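Local coordinates for tryptophan synthase alpha-subunit (Pyrococcus furiosus, PDB 1GEQ), which catalyses the aldol cleavage of indoleglycerol phosphate to indole and glyceraldehyde 3-phosphate, part of the last step of tryptophan biosynthesis, at residues Asp29-Ala34 against Phe237-Val242; Thr144-Leu149 against Lys187-Asn192; Lys177-Leu182 against Val196-Ser201; Asp181-Ala186 against Glu212-Val217. All blocks are in the same frame, centred on the assembly; numbering follows the deposited sequence.

In the fold
All four contacts belong to one closed eight-stranded parallel barrel with helices outside it. Contact 3 is the fully buried one: three apolar residues, with an aromatic ring as the centrepiece. Contacts 1, 2 and 4 are partly buried, and each sets an apolar core beside charged residues nearer the solvent. Helix 177-189 serves three of them, through its first turns in contact 3, its middle in contact 4 and its C-terminal end in contact 2. Contacts 3 and 4 share Asp181 and Leu182 and reach the neighbouring strands 194-197 and 216-219. Contact 2 instead joins helix to helix and has the one salt bridge made across a contact; contact 1 brings helix 235-246 to a loop near the chain's beginning.

Contact 1. Residues Asp29-Ala34 against Phe237-Val242; sequences DEYAGA and FLKKKV
Tyr31 meets two residues of helix 235-246 that are three positions apart, Val242 at the root of its side chain and Lys239 at its hydroxyl. The closest approach is apolar: Tyr31 CB is 3.6 Å from CG1 of Val242, and the same methyl reaches the ring carbon CG of Tyr31 at 3.8 Å. Val242 presents CG1 because this branch stands anti to its backbone N (chi1 172°). Valine, compact and beta-branched, suits this buried position on the helix, where a short side chain already reaches the tyrosine.

Farther out, Lys239 runs across the tyrosine at about a right angle. Its chain is bent at its last two torsions, bringing NZ to 3.8 Å from Tyr31 OH, a contact too long for a hydrogen bond. The hydroxyl is instead hydrogen-bonded to the carboxylate of Glu243, so the polar end of the ring is tied to the helix that packs on its base. Tyrosine thus suits a partly exposed place, apolar along the ring and polar at its hydroxyl.

Glu30 lines one ring face with its CG, 3.7 Å above the plane and displaced toward the rim. Its OE1 remains 4.5 Å from Lys239 NZ, so any attraction between these opposite charges is probably loose.

Behind this layer, Asp29 is fastened through its carboxylate to Ser79 and Thr81. The loop Asp29-Ala34 links helix 18-28 to strand 35-38, and Val242 also packs on Leu28 of that helix and Leu7 of strand 6-12, so helix 235-246 lies against the first helix and first strand of the barrel.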
loop_
_atom_site.group_PDB
_atom_site.type_symbol
_atom_site.label_atom_id
_atom_site.label_comp_id
_atom_site.label_asym_id
_atom_site.label_seq_id
_atom_site.Cartn_x
_atom_site.Cartn_y
_atom_site.Cartn_z
ATOM N N ASP A 29 7.986 -12.062 -0.919
ATOM C CA ASP A 29 7.871 -11.950 -2.367
ATOM C C ASP A 29 7.199 -13.125 -3.086
ATOM O O ASP A 29 6.366 -12.911 -3.959
ATOM C CB ASP A 29 9.245 -11.712 -2.985
ATOM C CG ASP A 29 9.155 -11.185 -4.405
ATOM O OD1 ASP A 29 10.072 -11.451 -5.205
ATOM O OD2 ASP A 29 8.160 -10.494 -4.714
ATOM N N GLU A 30 7.544 -14.357 -2.720
ATOM C CA GLU A 30 6.954 -15.514 -3.394
ATOM C C GLU A 30 5.446 -15.662 -3.206
ATOM O O GLU A 30 4.815 -16.448 -3.907
ATOM C CB GLU A 30 7.636 -16.814 -2.961
ATOM C CG GLU A 30 7.503 -17.141 -1.491
ATOM C CD GLU A 30 7.914 -18.572 -1.182
ATOM O OE1 GLU A 30 8.651 -18.786 -0.195
ATOM O OE2 GLU A 30 7.493 -19.483 -1.925
ATOM N N TYR A 31 4.865 -14.917 -2.272
ATOM C CA TYR A 31 3.425 -15.010 -2.044
ATOM C C TYR A 31 2.697 -13.760 -2.526
ATOM O O TYR A 31 1.471 -13.758 -2.631
ATOM C CB TYR A 31 3.094 -15.164 -0.553
ATOM C CG TYR A 31 3.842 -16.232 0.200
ATOM C CD1 TYR A 31 4.936 -15.908 0.998
ATOM C CD2 TYR A 31 3.416 -17.560 0.169
ATOM C CE1 TYR A 31 5.587 -16.878 1.758
ATOM C CE2 TYR A 31 4.061 -18.541 0.923
ATOM C CZ TYR A 31 5.145 -18.189 1.716
ATOM O OH TYR A 31 5.778 -19.144 2.480
ATOM N N ALA A 32 3.451 -12.709 -2.826
ATOM C CA ALA A 32 2.873 -11.428 -3.227
ATOM C C ALA A 32 2.609 -11.192 -4.711
ATOM O O ALA A 32 3.403 -11.578 -5.567
ATOM C CB ALA A 32 3.750 -10.308 -2.692
ATOM N N GLY A 33 1.487 -10.529 -4.991
ATOM C CA GLY A 33 1.126 -10.192 -6.360
ATOM C C GLY A 33 1.617 -8.773 -6.586
ATOM O O GLY A 33 1.843 -8.341 -7.709
ATOM N N ALA A 34 1.779 -8.048 -5.481
ATOM C CA ALA A 34 2.265 -6.681 -5.487
ATOM C C ALA A 34 2.624 -6.335 -4.045
ATOM O O ALA A 34 2.205 -7.025 -3.121
ATOM C CB ALA A 34 1.196 -5.723 -6.007
ATOM N N PHE A 237 7.579 -15.589 11.130
ATOM C CA PHE A 237 6.189 -15.460 11.530
ATOM C C PHE A 237 5.358 -14.755 10.458
ATOM O O PHE A 237 4.159 -14.994 10.344
ATOM C CB PHE A 237 6.081 -14.735 12.874
ATOM C CG PHE A 237 6.882 -15.389 13.978
ATOM C CD1 PHE A 237 8.173 -14.956 14.270
ATOM C CD2 PHE A 237 6.362 -16.470 14.686
ATOM C CE1 PHE A 237 8.933 -15.591 15.252
ATOM C CE2 PHE A 237 7.117 -17.111 15.672
ATOM C CZ PHE A 237 8.404 -16.670 15.953
ATOM N N LEU A 238 5.991 -13.885 9.680
ATOM C CA LEU A 238 5.294 -13.186 8.603
ATOM C C LEU A 238 4.895 -14.195 7.524
ATOM O O LEU A 238 3.766 -14.178 7.034
ATOM C CB LEU A 238 6.195 -12.099 7.998
ATOM C CG LEU A 238 6.538 -10.901 8.894
ATOM C CD1 LEU A 238 7.574 -10.008 8.211
ATOM C CD2 LEU A 238 5.268 -10.120 9.217
ATOM N N LYS A 239 5.818 -15.084 7.167
ATOM C CA LYS A 239 5.543 -16.095 6.152
ATOM C C LYS A 239 4.410 -17.002 6.621
ATOM O O LYS A 239 3.506 -17.330 5.853
ATOM C CB LYS A 239 6.805 -16.924 5.875
ATOM C CG LYS A 239 8.030 -16.087 5.523
ATOM C CD LYS A 239 9.278 -16.942 5.282
ATOM C CE LYS A 239 9.178 -17.737 3.983
ATOM N NZ LYS A 239 9.157 -19.211 4.228
ATOM N N LYS A 240 4.450 -17.396 7.889
ATOM C CA LYS A 240 3.421 -18.267 8.438
ATOM C C LYS A 240 2.050 -17.601 8.426
ATOM O O LYS A 240 1.039 -18.256 8.187
ATOM C CB LYS A 240 3.795 -18.695 9.860
ATOM C CG LYS A 240 4.849 -19.789 9.885
ATOM C CD LYS A 240 4.252 -21.117 9.461
ATOM C CE LYS A 240 3.505 -21.761 10.624
ATOM N NZ LYS A 240 2.402 -22.658 10.168
ATOM N N LYS A 241 2.014 -16.296 8.672
ATOM C CA LYS A 241 0.744 -15.581 8.672
ATOM C C LYS A 241 0.186 -15.459 7.248
ATOM O O LYS A 241 -1.012 -15.645 7.031
ATOM C CB LYS A 241 0.919 -14.199 9.316
ATOM C CG LYS A 241 -0.296 -13.297 9.209
ATOM C CD LYS A 241 -1.605 -13.999 9.559
ATOM C CE LYS A 241 -1.991 -13.861 11.019
ATOM N NZ LYS A 241 -3.464 -14.093 11.188
ATOM N N VAL A 242 1.044 -15.137 6.285
ATOM C CA VAL A 242 0.595 -15.024 4.900
ATOM C C VAL A 242 0.142 -16.406 4.435
ATOM O O VAL A 242 -0.856 -16.541 3.729
ATOM C CB VAL A 242 1.728 -14.504 3.973
ATOM C CG1 VAL A 242 1.294 -14.575 2.516
ATOM C CG2 VAL A 242 2.080 -13.071 4.345
#

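Contact 2. Residues Thr144-Leu149 against Lys187-Asn192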
loop_
_atom_site.group_PDB
_atom_site.type_symbol
_atom_site.label_atom_id
_atom_site.label_comp_id
_atom_site.label_asym_id
_atom_site.label_seq_id
_atom_site.Cartn_x
_atom_site.Cartn_y
_atom_site.Cartn_z
ATOM N N THR A 144 -17.142 7.767 0.307
ATOM C CA THR A 144 -16.890 8.246 -1.047
ATOM C C THR A 144 -18.143 7.944 -1.879
ATOM O O THR A 144 -18.555 6.800 -1.971
ATOM C CB THR A 144 -15.691 7.511 -1.689
ATOM O OG1 THR A 144 -14.504 7.750 -0.916
ATOM C CG2 THR A 144 -15.488 7.986 -3.129
ATOM N N PRO A 145 -18.777 8.972 -2.477
ATOM C CA PRO A 145 -19.979 8.755 -3.293
ATOM C C PRO A 145 -19.653 8.164 -4.671
ATOM O O PRO A 145 -18.532 8.275 -5.150
ATOM C CB PRO A 145 -20.574 10.158 -3.405
ATOM C CG PRO A 145 -19.333 11.029 -3.429
ATOM C CD PRO A 145 -18.491 10.409 -2.324
ATOM N N ASP A 146 -20.647 7.552 -5.308
ATOM C CA ASP A 146 -20.456 6.950 -6.626
ATOM C C ASP A 146 -19.832 7.914 -7.626
ATOM O O ASP A 146 -18.918 7.545 -8.372
ATOM C CB ASP A 146 -21.792 6.469 -7.200
ATOM C CG ASP A 146 -22.326 5.246 -6.491
ATOM O OD1 ASP A 146 -21.562 4.605 -5.743
ATOM O OD2 ASP A 146 -23.510 4.923 -6.695
ATOM N N GLU A 147 -20.331 9.144 -7.654
ATOM C CA GLU A 147 -19.820 10.135 -8.586
ATOM C C GLU A 147 -18.329 10.364 -8.412
ATOM O O GLU A 147 -17.604 10.501 -9.398
ATOM C CB GLU A 147 -20.565 11.461 -8.431
ATOM C CG GLU A 147 -22.075 11.308 -8.304
ATOM C CD GLU A 147 -22.479 10.852 -6.917
ATOM O OE1 GLU A 147 -22.255 11.621 -5.962
ATOM O OE2 GLU A 147 -23.004 9.727 -6.777
ATOM N N ARG A 148 -17.866 10.415 -7.166
ATOM C CA ARG A 148 -16.448 10.626 -6.918
ATOM C C ARG A 148 -15.630 9.373 -7.259
ATOM O O ARG A 148 -14.489 9.478 -7.685
ATOM C CB ARG A 148 -16.201 11.024 -5.461
ATOM C CG ARG A 148 -14.912 11.820 -5.267
ATOM C CD ARG A 148 -14.531 11.985 -3.793
ATOM N NE ARG A 148 -15.617 12.490 -2.951
ATOM C CZ ARG A 148 -16.160 13.700 -3.044
ATOM N NH1 ARG A 148 -15.733 14.563 -3.958
ATOM N NH2 ARG A 148 -17.131 14.053 -2.210
ATOM N N LEU A 149 -16.206 8.193 -7.049
ATOM C CA LEU A 149 -15.508 6.953 -7.389
ATOM C C LEU A 149 -15.196 6.942 -8.889
ATOM O O LEU A 149 -14.137 6.478 -9.311
ATOM C CB LEU A 149 -16.366 5.730 -7.039
ATOM C CG LEU A 149 -16.123 5.092 -5.664
ATOM C CD1 LEU A 149 -17.164 4.013 -5.409
ATOM C CD2 LEU A 149 -14.717 4.505 -5.604
ATOM N N LYS A 187 -17.001 -2.121 -7.747
ATOM C CA LYS A 187 -16.969 -3.087 -8.846
ATOM C C LYS A 187 -17.995 -2.731 -9.920
ATOM O O LYS A 187 -17.862 -3.139 -11.068
ATOM C CB LYS A 187 -17.227 -4.511 -8.332
ATOM C CG LYS A 187 -16.165 -5.048 -7.362
ATOM C CD LYS A 187 -14.734 -4.759 -7.847
ATOM C CE LYS A 187 -14.517 -5.177 -9.299
ATOM N NZ LYS A 187 -14.235 -6.616 -9.500
ATOM N N ARG A 188 -18.994 -1.944 -9.546
ATOM C CA ARG A 188 -20.037 -1.532 -10.475
ATOM C C ARG A 188 -19.610 -0.320 -11.295
ATOM O O ARG A 188 -20.141 -0.057 -12.370
ATOM C CB ARG A 188 -21.300 -1.173 -9.692
ATOM C CG ARG A 188 -22.533 -0.997 -10.543
ATOM C CD ARG A 188 -23.671 -0.408 -9.725
ATOM N NE ARG A 188 -23.614 1.048 -9.696
ATOM C CZ ARG A 188 -23.521 1.782 -8.593
ATOM N NH1 ARG A 188 -23.470 1.199 -7.404
ATOM N NH2 ARG A 188 -23.492 3.106 -8.680
ATOM N N ILE A 189 -18.630 0.405 -10.778
ATOM C CA ILE A 189 -18.166 1.622 -11.422
ATOM C C ILE A 189 -16.784 1.606 -12.049
ATOM O O ILE A 189 -16.603 2.104 -13.158
ATOM C CB ILE A 189 -18.197 2.791 -10.406
ATOM C CG1 ILE A 189 -19.630 3.021 -9.933
ATOM C CG2 ILE A 189 -17.616 4.068 -11.027
ATOM C CD1 ILE A 189 -19.749 4.040 -8.809
ATOM N N CYS A 190 -15.811 1.050 -11.333
ATOM C CA CYS A 190 -14.436 1.061 -11.799
ATOM C C CYS A 190 -14.042 0.128 -12.932
ATOM O O CYS A 190 -14.414 -1.036 -12.949
ATOM C CB CYS A 190 -13.499 0.787 -10.628
ATOM S SG CYS A 190 -13.781 1.886 -9.237
ATOM N N ARG A 191 -13.260 0.678 -13.863
ATOM C CA ARG A 191 -12.734 -0.094 -14.977
ATOM C C ARG A 191 -11.375 -0.621 -14.489
ATOM O O ARG A 191 -10.925 -1.689 -14.902
ATOM C CB ARG A 191 -12.586 0.801 -16.219
ATOM C CG ARG A 191 -13.941 1.250 -16.785
ATOM C CD ARG A 191 -13.821 2.112 -18.034
ATOM N NE ARG A 191 -15.082 2.137 -18.782
ATOM C CZ ARG A 191 -16.085 2.989 -18.569
ATOM N NH1 ARG A 191 -15.990 3.911 -17.619
ATOM N NH2 ARG A 191 -17.192 2.902 -19.296
ATOM N N ASN A 192 -10.733 0.133 -13.594
ATOM C CA ASN A 192 -9.447 -0.273 -13.019
ATOM C C ASN A 192 -9.654 -1.415 -12.034
ATOM O O ASN A 192 -10.754 -1.609 -11.524
ATOM C CB ASN A 192 -8.794 0.880 -12.254
ATOM C CG ASN A 192 -8.040 1.826 -13.151
ATOM O OD1 ASN A 192 -8.508 2.929 -13.447
ATOM N ND2 ASN A 192 -6.869 1.403 -13.595
#
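Asp146 meets Ile189 along its length and Arg188 at its tip. At its root, CB lies 3.6 Å from the terminal methyl CD1 of Ile189. CG, one atom on, is still packed against that methyl at 3.7 Å, and the two side chains cross at about a right angle. Here the carboxylate divides its work: OD1 stays beside Ile189 CD1, and it also has a long, weak ion pair with Arg185 of the same neighbouring helix. OD2 receives the salt bridge from Arg188 NH2, a nearly straight hydrogen bond of 2.7 Å with an angle of 165° at the hydrogen.

The two flat groups are far from coplanar, their planes standing 70° apart. OD2 lies almost in the guanidinium plane, at its edge, whereas NH2 approaches OD2 from well above the carboxylate plane. Arginine suits this exposed site because its long chain, extended at chi1 (-168°) and bending at chi3, can span the distance between the helices.

Asp146 opens helix 146-155, directly after the N-cap residue Pro145, and an acid in a first turn probably interacts favourably with the helix dipole. Arg188 lies near the opposite end of helix 177-189, so the salt bridge joins the beginning of one outer helix of the TIM barrel to the end of the next.

On the apolar side of the contact, Ile189 CD1 reaches Leu149 CB at 4.2 Å. Isoleucine suits this place because its extended ethyl arm carries CD1 across to both Asp146 and Leu149. Leu149 is buried, and its apolar chain suits the inner side of the helix.

Contact 3. Residues Lys177-Leu182 against Val196-Ser201; sequences KTAYDL and VGFGVS
Helix 177-189 comes nearest to the chain leaving strand 194-197 at Ala179 and Phe198, whose CA atoms are 7.0 Å apart. Both residues direct their side chains toward each other, and they meet in a CH-pi contact. Ala179 CB stands 3.7 Å from the centroid of the Phe198 ring, only 10° off the ring normal, so the methyl sits squarely over the face. Phe198 CG lies anti to the carbonyl carbon (chi1 -65°), which turns the ring toward the helix. Alanine's small side chain lets the helix backbone come close as well: Ala179 O is 3.4 Å from Phe198 CZ.

On the opposite face, Val196 CB lies over the ring centre, 3.7 Å above its plane, making the ring the filling between a helix methyl and a strand side chain. Leu182 adds a looser apolar touch from its CD1 to Phe198 CE2 at 4.4 Å. A large flat residue suits this buried place, for it offers two broad apolar faces.

Leu162 of strand 159-163 and Leu209 of helix 203-211 also touch Phe198. Helix 177-189 directly precedes strand 194-197 in the chain and packs on the residue following that strand's C-terminal end, outside the barrel, as outer helices do in the TIM-barrel fold.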
loop_
_atom_site.group_PDB
_atom_site.type_symbol
_atom_site.label_atom_id
_atom_site.label_comp_id
_atom_site.label_asym_id
_atom_site.label_seq_id
_atom_site.Cartn_x
_atom_site.Cartn_y
_atom_site.Cartn_z
ATOM N N LYS A 177 -20.163 -4.006 7.259
ATOM C CA LYS A 177 -20.986 -4.080 6.064
ATOM C C LYS A 177 -20.738 -2.860 5.186
ATOM O O LYS A 177 -20.922 -2.909 3.973
ATOM C CB LYS A 177 -22.477 -4.165 6.421
ATOM C CG LYS A 177 -22.893 -5.469 7.104
ATOM C CD LYS A 177 -24.407 -5.667 7.031
ATOM C CE LYS A 177 -24.820 -7.059 7.499
ATOM N NZ LYS A 177 -26.302 -7.255 7.451
ATOM N N THR A 178 -20.309 -1.767 5.802
ATOM C CA THR A 178 -20.061 -0.550 5.048
ATOM C C THR A 178 -18.869 -0.725 4.104
ATOM O O THR A 178 -18.801 -0.088 3.057
ATOM C CB THR A 178 -19.831 0.651 5.994
ATOM O OG1 THR A 178 -19.946 1.864 5.246
ATOM C CG2 THR A 178 -18.458 0.587 6.637
ATOM N N ALA A 179 -17.942 -1.602 4.481
ATOM C CA ALA A 179 -16.766 -1.886 3.665
ATOM C C ALA A 179 -17.185 -2.763 2.479
ATOM O O ALA A 179 -16.708 -2.578 1.362
ATOM C CB ALA A 179 -15.719 -2.602 4.504
ATOM N N TYR A 180 -18.065 -3.729 2.730
ATOM C CA TYR A 180 -18.549 -4.584 1.657
ATOM C C TYR A 180 -19.359 -3.744 0.678
ATOM O O TYR A 180 -19.321 -3.978 -0.532
ATOM C CB TYR A 180 -19.432 -5.703 2.218
ATOM C CG TYR A 180 -18.664 -6.887 2.757
ATOM C CD1 TYR A 180 -18.565 -7.118 4.129
ATOM C CD2 TYR A 180 -18.049 -7.782 1.896
ATOM C CE1 TYR A 180 -17.869 -8.210 4.626
ATOM C CE2 TYR A 180 -17.344 -8.885 2.385
ATOM C CZ TYR A 180 -17.265 -9.094 3.750
ATOM O OH TYR A 180 -16.589 -10.189 4.238
ATOM N N ASP A 181 -20.096 -2.768 1.207
ATOM C CA ASP A 181 -20.909 -1.901 0.365
ATOM C C ASP A 181 -20.016 -1.096 -0.566
ATOM O O ASP A 181 -20.326 -0.921 -1.751
ATOM C CB ASP A 181 -21.750 -0.939 1.213
ATOM C CG ASP A 181 -22.536 0.054 0.366
ATOM O OD1 ASP A 181 -22.099 1.219 0.228
ATOM O OD2 ASP A 181 -23.586 -0.340 -0.184
ATOM N N LEU A 182 -18.909 -0.605 -0.026
ATOM C CA LEU A 182 -17.968 0.191 -0.807
ATOM C C LEU A 182 -17.414 -0.670 -1.959
ATOM O O LEU A 182 -17.273 -0.203 -3.080
ATOM C CB LEU A 182 -16.813 0.647 0.082
ATOM C CG LEU A 182 -15.959 1.859 -0.330
ATOM C CD1 LEU A 182 -14.543 1.675 0.202
ATOM C CD2 LEU A 182 -15.940 2.034 -1.809
ATOM N N VAL A 196 -8.415 -4.053 -1.806
ATOM C CA VAL A 196 -9.050 -3.605 -0.569
ATOM C C VAL A 196 -8.139 -3.773 0.647
ATOM O O VAL A 196 -7.405 -4.756 0.760
ATOM C CB VAL A 196 -10.355 -4.388 -0.289
ATOM C CG1 VAL A 196 -11.357 -4.171 -1.425
ATOM C CG2 VAL A 196 -10.037 -5.887 -0.132
ATOM N N GLY A 197 -8.194 -2.787 1.540
ATOM C CA GLY A 197 -7.414 -2.823 2.767
ATOM C C GLY A 197 -8.439 -2.590 3.853
ATOM O O GLY A 197 -8.644 -1.458 4.303
ATOM N N PHE A 198 -9.115 -3.665 4.242
ATOM C CA PHE A 198 -10.169 -3.588 5.237
ATOM C C PHE A 198 -9.794 -4.160 6.602
ATOM O O PHE A 198 -10.674 -4.412 7.422
ATOM C CB PHE A 198 -11.409 -4.320 4.711
ATOM C CG PHE A 198 -12.045 -3.686 3.487
ATOM C CD1 PHE A 198 -12.943 -4.415 2.713
ATOM C CD2 PHE A 198 -11.802 -2.356 3.149
ATOM C CE1 PHE A 198 -13.599 -3.827 1.631
ATOM C CE2 PHE A 198 -12.447 -1.760 2.074
ATOM C CZ PHE A 198 -13.351 -2.497 1.310
ATOM N N GLY A 199 -8.503 -4.391 6.832
ATOM C CA GLY A 199 -8.065 -4.923 8.113
ATOM C C GLY A 199 -8.233 -6.427 8.223
ATOM O O GLY A 199 -8.696 -6.943 9.239
ATOM N N VAL A 200 -7.857 -7.126 7.158
ATOM C CA VAL A 200 -7.945 -8.576 7.106
ATOM C C VAL A 200 -7.056 -9.205 8.182
ATOM O O VAL A 200 -5.948 -8.733 8.422
ATOM C CB VAL A 200 -7.508 -9.068 5.708
ATOM C CG1 VAL A 200 -7.196 -10.551 5.732
ATOM C CG2 VAL A 200 -8.607 -8.757 4.701
ATOM N N SER A 201 -7.540 -10.261 8.826
ATOM C CA SER A 201 -6.761 -10.935 9.873
ATOM C C SER A 201 -6.937 -12.452 9.837
ATOM O O SER A 201 -6.207 -13.182 10.505
ATOM C CB SER A 201 -7.154 -10.406 11.262
ATOM O OG SER A 201 -8.493 -10.737 11.579
#

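Contact 4. Residues Asp181-Ala186 against Glu212-Val217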
loop_
_atom_site.group_PDB
_atom_site.type_symbol
_atom_site.label_atom_id
_atom_site.label_comp_id
_atom_site.label_asym_id
_atom_site.label_seq_id
_atom_site.Cartn_x
_atom_site.Cartn_y
_atom_site.Cartn_z
ATOM N N ASP A 181 -20.096 -2.768 1.207
ATOM C CA ASP A 181 -20.909 -1.901 0.365
ATOM C C ASP A 181 -20.016 -1.096 -0.566
ATOM O O ASP A 181 -20.326 -0.921 -1.751
ATOM C CB ASP A 181 -21.750 -0.939 1.213
ATOM C CG ASP A 181 -22.536 0.054 0.366
ATOM O OD1 ASP A 181 -22.099 1.219 0.228
ATOM O OD2 ASP A 181 -23.586 -0.340 -0.184
ATOM N N LEU A 182 -18.909 -0.605 -0.026
ATOM C CA LEU A 182 -17.968 0.191 -0.807
ATOM C C LEU A 182 -17.414 -0.670 -1.959
ATOM O O LEU A 182 -17.273 -0.203 -3.080
ATOM C CB LEU A 182 -16.813 0.647 0.082
ATOM C CG LEU A 182 -15.959 1.859 -0.330
ATOM C CD1 LEU A 182 -14.543 1.675 0.202
ATOM C CD2 LEU A 182 -15.940 2.034 -1.809
ATOM N N LEU A 183 -17.084 -1.920 -1.652
ATOM C CA LEU A 183 -16.549 -2.837 -2.662
ATOM C C LEU A 183 -17.586 -3.117 -3.755
ATOM O O LEU A 183 -17.277 -3.065 -4.942
ATOM C CB LEU A 183 -16.122 -4.153 -1.998
ATOM C CG LEU A 183 -15.677 -5.297 -2.929
ATOM C CD1 LEU A 183 -14.532 -4.840 -3.836
ATOM C CD2 LEU A 183 -15.264 -6.469 -2.067
ATOM N N ARG A 184 -18.820 -3.404 -3.344
ATOM C CA ARG A 184 -19.899 -3.678 -4.290
ATOM C C ARG A 184 -20.061 -2.511 -5.259
ATOM O O ARG A 184 -20.106 -2.699 -6.475
ATOM C CB ARG A 184 -21.222 -3.900 -3.549
ATOM C CG ARG A 184 -22.330 -4.441 -4.445
ATOM C CD ARG A 184 -23.719 -4.209 -3.860
ATOM N NE ARG A 184 -24.123 -2.808 -3.972
ATOM C CZ ARG A 184 -24.257 -1.974 -2.944
ATOM N NH1 ARG A 184 -24.017 -2.393 -1.708
ATOM N NH2 ARG A 184 -24.626 -0.719 -3.156
ATOM N N ARG A 185 -20.158 -1.307 -4.703
ATOM C CA ARG A 185 -20.305 -0.085 -5.485
ATOM C C ARG A 185 -19.118 0.110 -6.422
ATOM O O ARG A 185 -19.285 0.443 -7.596
ATOM C CB ARG A 185 -20.441 1.130 -4.542
ATOM C CG ARG A 185 -21.856 1.342 -4.009
ATOM C CD ARG A 185 -21.871 2.120 -2.702
ATOM N NE ARG A 185 -20.970 3.263 -2.717
ATOM C CZ ARG A 185 -20.262 3.664 -1.669
ATOM N NH1 ARG A 185 -20.343 3.016 -0.520
ATOM N NH2 ARG A 185 -19.473 4.714 -1.765
ATOM N N ALA A 186 -17.913 -0.100 -5.901
ATOM C CA ALA A 186 -16.716 0.078 -6.711
ATOM C C ALA A 186 -16.666 -0.848 -7.935
ATOM O O ALA A 186 -16.333 -0.407 -9.028
ATOM C CB ALA A 186 -15.475 -0.123 -5.851
ATOM N N GLU A 212 -16.414 -11.593 -3.343
ATOM C CA GLU A 212 -17.215 -10.401 -3.594
ATOM C C GLU A 212 -16.661 -9.501 -4.696
ATOM O O GLU A 212 -17.163 -8.404 -4.910
ATOM C CB GLU A 212 -17.382 -9.586 -2.310
ATOM C CG GLU A 212 -18.256 -10.268 -1.284
ATOM C CD GLU A 212 -19.696 -10.383 -1.747
ATOM O OE1 GLU A 212 -20.324 -11.426 -1.475
ATOM O OE2 GLU A 212 -20.194 -9.425 -2.377
ATOM N N GLY A 213 -15.609 -9.947 -5.375
ATOM C CA GLY A 213 -15.069 -9.154 -6.465
ATOM C C GLY A 213 -13.765 -8.393 -6.316
ATOM O O GLY A 213 -13.333 -7.752 -7.269
ATOM N N ALA A 214 -13.129 -8.436 -5.152
ATOM C CA ALA A 214 -11.865 -7.716 -4.994
ATOM C C ALA A 214 -10.793 -8.373 -5.873
ATOM O O ALA A 214 -10.585 -9.573 -5.794
ATOM C CB ALA A 214 -11.417 -7.744 -3.519
ATOM N N ASN A 215 -10.114 -7.585 -6.700
ATOM C CA ASN A 215 -9.070 -8.132 -7.559
ATOM C C ASN A 215 -7.850 -8.456 -6.709
ATOM O O ASN A 215 -7.104 -9.395 -7.004
ATOM C CB ASN A 215 -8.686 -7.130 -8.646
ATOM C CG ASN A 215 -9.875 -6.716 -9.506
ATOM O OD1 ASN A 215 -10.557 -5.736 -9.210
ATOM N ND2 ASN A 215 -10.130 -7.472 -10.566
ATOM N N GLY A 216 -7.666 -7.690 -5.636
ATOM C CA GLY A 216 -6.530 -7.912 -4.757
ATOM C C GLY A 216 -6.877 -7.557 -3.319
ATOM O O GLY A 216 -7.719 -6.697 -3.074
ATOM N N VAL A 217 -6.229 -8.237 -2.379
ATOM C CA VAL A 217 -6.465 -8.001 -0.960
ATOM C C VAL A 217 -5.153 -7.582 -0.294
ATOM O O VAL A 217 -4.161 -8.318 -0.321
ATOM C CB VAL A 217 -7.021 -9.274 -0.265
ATOM C CG1 VAL A 217 -7.312 -8.988 1.221
ATOM C CG2 VAL A 217 -8.305 -9.732 -0.967
#
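The Schellman motif ending helix 203-211 supplies one side of this contact, in the turn that leads into strand 216-219, the eighth of the TIM barrel; Leu183 of helix 177-189 supplies the other. Gly213 is the C-prime residue, with positive phi (106°), a conformation suited to glycine because a side chain here would collide with the carbonyl oxygen of Glu212.

Leu183 meets the turn with both its methyls. CD2 packs on Glu212 CB at 3.8 Å, while CD1 lies 4.1 Å from Ala214 N and 4.3 Å from Ala214 CB. A chi1 of 173° swings CG away from the backbone nitrogen, carrying the fork toward the turn. Leucine's two branches can thus meet residues before and after the glycine together. Ala214, small and buried, lets the chain pass close by, and both it and Leu183 also touch Val196 of strand 194-197. Glu212 contributes the aliphatic base of its side chain at the solvent-exposed side of the contact.

Within helix 177-189, Asp181 gathers two arginines into a salt-bridge network on a partly exposed part of the helix. Arg184 NH1 bonds to Asp181 OD2 at 2.6 Å, approaching from above the carboxylate plane, with a weak second bond from its NH2. Arg185 uses the other oxygen: its NH1 lies 2.6 Å from Asp181 OD1, which is met nearly in line with its C-O bond and sits 10° out of the guanidinium plane.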